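Local coordinates for sulfur oxidation protein soxB (Thermus thermophilus, PDB 2WDF) that probably acts as a dimanganese hydrolase that releases sulfate from a carrier-bound sulfur intermediate during bacterial sulfur oxidation, at residues A[444-449]-A[484-489]. Numbering follows the deposited sequence.
Sequences AVLEDI and ERVREV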
loop_
_atom_site.group_PDB
_atom_site.type_symbol
_atom_site.label_atom_id
_atom_site.label_comp_id
_atom_site.label_asym_id
_atom_site.label_seq_id
_atom_site.Cartn_x
_atom_site.Cartn_y
_atom_site.Cartn_z
ATOM N N ALA A 444 -25.041 -8.954 0.642
ATOM C CA ALA A 444 -24.676 -8.479 1.972
ATOM C C ALA A 444 -23.194 -8.171 2.129
ATOM O O ALA A 444 -22.822 -7.212 2.802
ATOM C CB ALA A 444 -25.121 -9.476 3.033
ATOM N N VAL A 445 -22.351 -9.020 1.558
ATOM C CA VAL A 445 -20.905 -8.832 1.634
ATOM C C VAL A 445 -20.510 -7.547 0.906
ATOM O O VAL A 445 -19.742 -6.732 1.414
ATOM C CB VAL A 445 -20.165 -10.037 1.028
ATOM C CG1 VAL A 445 -18.708 -9.695 0.803
ATOM C CG2 VAL A 445 -20.287 -11.234 1.930
ATOM N N LEU A 446 -21.030 -7.382 -0.303
ATOM C CA LEU A 446 -20.740 -6.185 -1.081
ATOM C C LEU A 446 -21.258 -4.919 -0.384
ATOM O O LEU A 446 -20.561 -3.906 -0.325
ATOM C CB LEU A 446 -21.354 -6.318 -2.468
ATOM C CG LEU A 446 -20.628 -7.339 -3.349
ATOM C CD1 LEU A 446 -21.367 -7.522 -4.661
ATOM C CD2 LEU A 446 -19.179 -6.887 -3.593
ATOM N N GLU A 447 -22.482 -4.977 0.139
ATOM C CA GLU A 447 -23.068 -3.819 0.815
ATOM C C GLU A 447 -22.235 -3.492 2.043
ATOM O O GLU A 447 -22.042 -2.330 2.381
ATOM C CB GLU A 447 -24.525 -4.084 1.243
ATOM C CG GLU A 447 -25.536 -3.936 0.133
ATOM C CD GLU A 447 -25.923 -2.497 -0.176
ATOM O OE1 GLU A 447 -26.700 -2.319 -1.127
ATOM O OE2 GLU A 447 -25.500 -1.551 0.530
ATOM N N ASP A 448 -21.760 -4.541 2.708
ATOM C CA ASP A 448 -20.929 -4.408 3.895
ATOM C C ASP A 448 -19.601 -3.700 3.580
ATOM O O ASP A 448 -19.189 -2.784 4.292
ATOM C CB ASP A 448 -20.650 -5.795 4.464
ATOM C CG ASP A 448 -19.825 -5.753 5.729
ATOM O OD1 ASP A 448 -18.916 -6.600 5.859
ATOM O OD2 ASP A 448 -20.092 -4.889 6.594
ATOM N N ILE A 449 -18.923 -4.151 2.528
ATOM C CA ILE A 449 -17.663 -3.535 2.113
ATOM C C ILE A 449 -17.949 -2.106 1.685
ATOM O O ILE A 449 -17.203 -1.197 2.020
ATOM C CB ILE A 449 -16.982 -4.312 0.950
ATOM C CG1 ILE A 449 -16.540 -5.700 1.420
ATOM C CG2 ILE A 449 -15.766 -3.511 0.435
ATOM C CD1 ILE A 449 -16.555 -6.751 0.327
ATOM N N GLU A 484 -28.565 0.037 0.674
ATOM C CA GLU A 484 -29.055 0.471 -0.631
ATOM C C GLU A 484 -27.947 0.872 -1.618
ATOM O O GLU A 484 -28.240 1.375 -2.697
ATOM C CB GLU A 484 -30.043 1.637 -0.464
ATOM C CG GLU A 484 -31.396 1.224 0.104
ATOM C CD GLU A 484 -32.239 2.413 0.523
ATOM O OE1 GLU A 484 -32.257 3.418 -0.219
ATOM O OE2 GLU A 484 -32.883 2.341 1.594
ATOM N N ARG A 485 -26.684 0.669 -1.252
ATOM C CA ARG A 485 -25.585 1.065 -2.137
ATOM C C ARG A 485 -25.369 0.114 -3.311
ATOM O O ARG A 485 -24.890 0.514 -4.370
ATOM C CB ARG A 485 -24.284 1.249 -1.352
ATOM C CG ARG A 485 -24.227 2.518 -0.530
ATOM C CD ARG A 485 -22.805 2.808 -0.080
ATOM N NE ARG A 485 -22.725 4.007 0.761
ATOM C CZ ARG A 485 -22.946 4.018 2.072
ATOM N NH1 ARG A 485 -23.270 2.896 2.699
ATOM N NH2 ARG A 485 -22.836 5.149 2.760
ATOM N N VAL A 486 -25.704 -1.152 -3.108
ATOM C CA VAL A 486 -25.523 -2.167 -4.132
ATOM C C VAL A 486 -26.874 -2.627 -4.648
ATOM O O VAL A 486 -27.703 -3.107 -3.875
ATOM C CB VAL A 486 -24.723 -3.358 -3.592
ATOM C CG1 VAL A 486 -24.434 -4.347 -4.710
ATOM C CG2 VAL A 486 -23.445 -2.885 -2.899
ATOM N N ARG A 487 -27.085 -2.492 -5.957
ATOM C CA ARG A 487 -28.349 -2.898 -6.566
ATOM C C ARG A 487 -28.156 -3.558 -7.922
ATOM O O ARG A 487 -27.059 -3.542 -8.487
ATOM C CB ARG A 487 -29.289 -1.697 -6.700
ATOM C CG ARG A 487 -28.720 -0.570 -7.536
ATOM C CD ARG A 487 -29.171 0.789 -7.023
ATOM N NE ARG A 487 -29.533 1.679 -8.123
ATOM C CZ ARG A 487 -29.685 2.995 -8.007
ATOM N NH1 ARG A 487 -29.519 3.584 -6.827
ATOM N NH2 ARG A 487 -30.006 3.721 -9.071
ATOM N N GLU A 488 -29.235 -4.136 -8.442
ATOM C CA GLU A 488 -29.217 -4.795 -9.748
ATOM C C GLU A 488 -28.116 -5.847 -9.865
ATOM O O GLU A 488 -27.431 -5.924 -10.887
ATOM C CB GLU A 488 -29.051 -3.755 -10.856
ATOM C CG GLU A 488 -30.041 -2.600 -10.773
ATOM C CD GLU A 488 -31.248 -2.804 -11.670
ATOM O OE1 GLU A 488 -31.510 -3.955 -12.074
ATOM O OE2 GLU A 488 -31.937 -1.811 -11.972
ATOM N N VAL A 489 -27.924 -6.639 -8.813
ATOM C CA VAL A 489 -26.886 -7.662 -8.835
ATOM C C VAL A 489 -27.241 -8.797 -9.772
ATOM O O VAL A 489 -28.356 -9.321 -9.734
ATOM C CB VAL A 489 -26.551 -8.197 -7.433
ATOM C CG1 VAL A 489 -25.419 -9.235 -7.521
ATOM C CG2 VAL A 489 -26.175 -7.059 -6.494
HETATM O O HOH W 1 -23.625 -0.122 1.964
#
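The carboxylate of Glu447 is met by two successive backbone amides of 484-489. Val486 N comes to Glu447 OE1 from above the carboxylate plane, 58° out of it; the modelled 2.5 Å is implausibly short, so the exact length of this hydrogen bond is doubtful. Arg485 N reaches Glu447 OE2 at 3.1 Å on its syn lone pair, the side of the other oxygen, and Gly483 N adds a weak bond to OE2. The other flat group, the Arg485 guanidinium, holds a water in plane at its edge, with Arg485 NH1 donating to it at 3.1 Å. That water gives its own hydrogens to Glu447 OE2 at 2.8 Å and to the helix carbonyl Glu447 O, so the opposite charges are linked through water, Glu447 OE2 lying 5.4 Å from Arg485 NH1. Two further bonds, from NE to Pro478 O and between NH1 and Thr482 OG1, hold the guanidinium. A bend at chi2 (-80°) folds the Glu447 carboxylate back beside its own backbone, where it faces the amides of Arg485 and Val486. Val486 gives it an apolar flank, Glu447 CG passing Val486 CG2 at 3.8 Å; Leu446 CB packs on the same methyl at 4.0 Å. With an alanine at Glu447, the amides of Arg485 and Val486 are likely to lose their acceptor and the water one of its partners. The arrangement is that of a buried helix carboxylate accepting hydrogen bonds from consecutive amides where a hairpin loop re-enters its sheet; here it joins helix 439-453 to the hairpin of 472-476 and 486-487 within the C-terminal domain of the 5'-nucleotidase family, away from the manganese site.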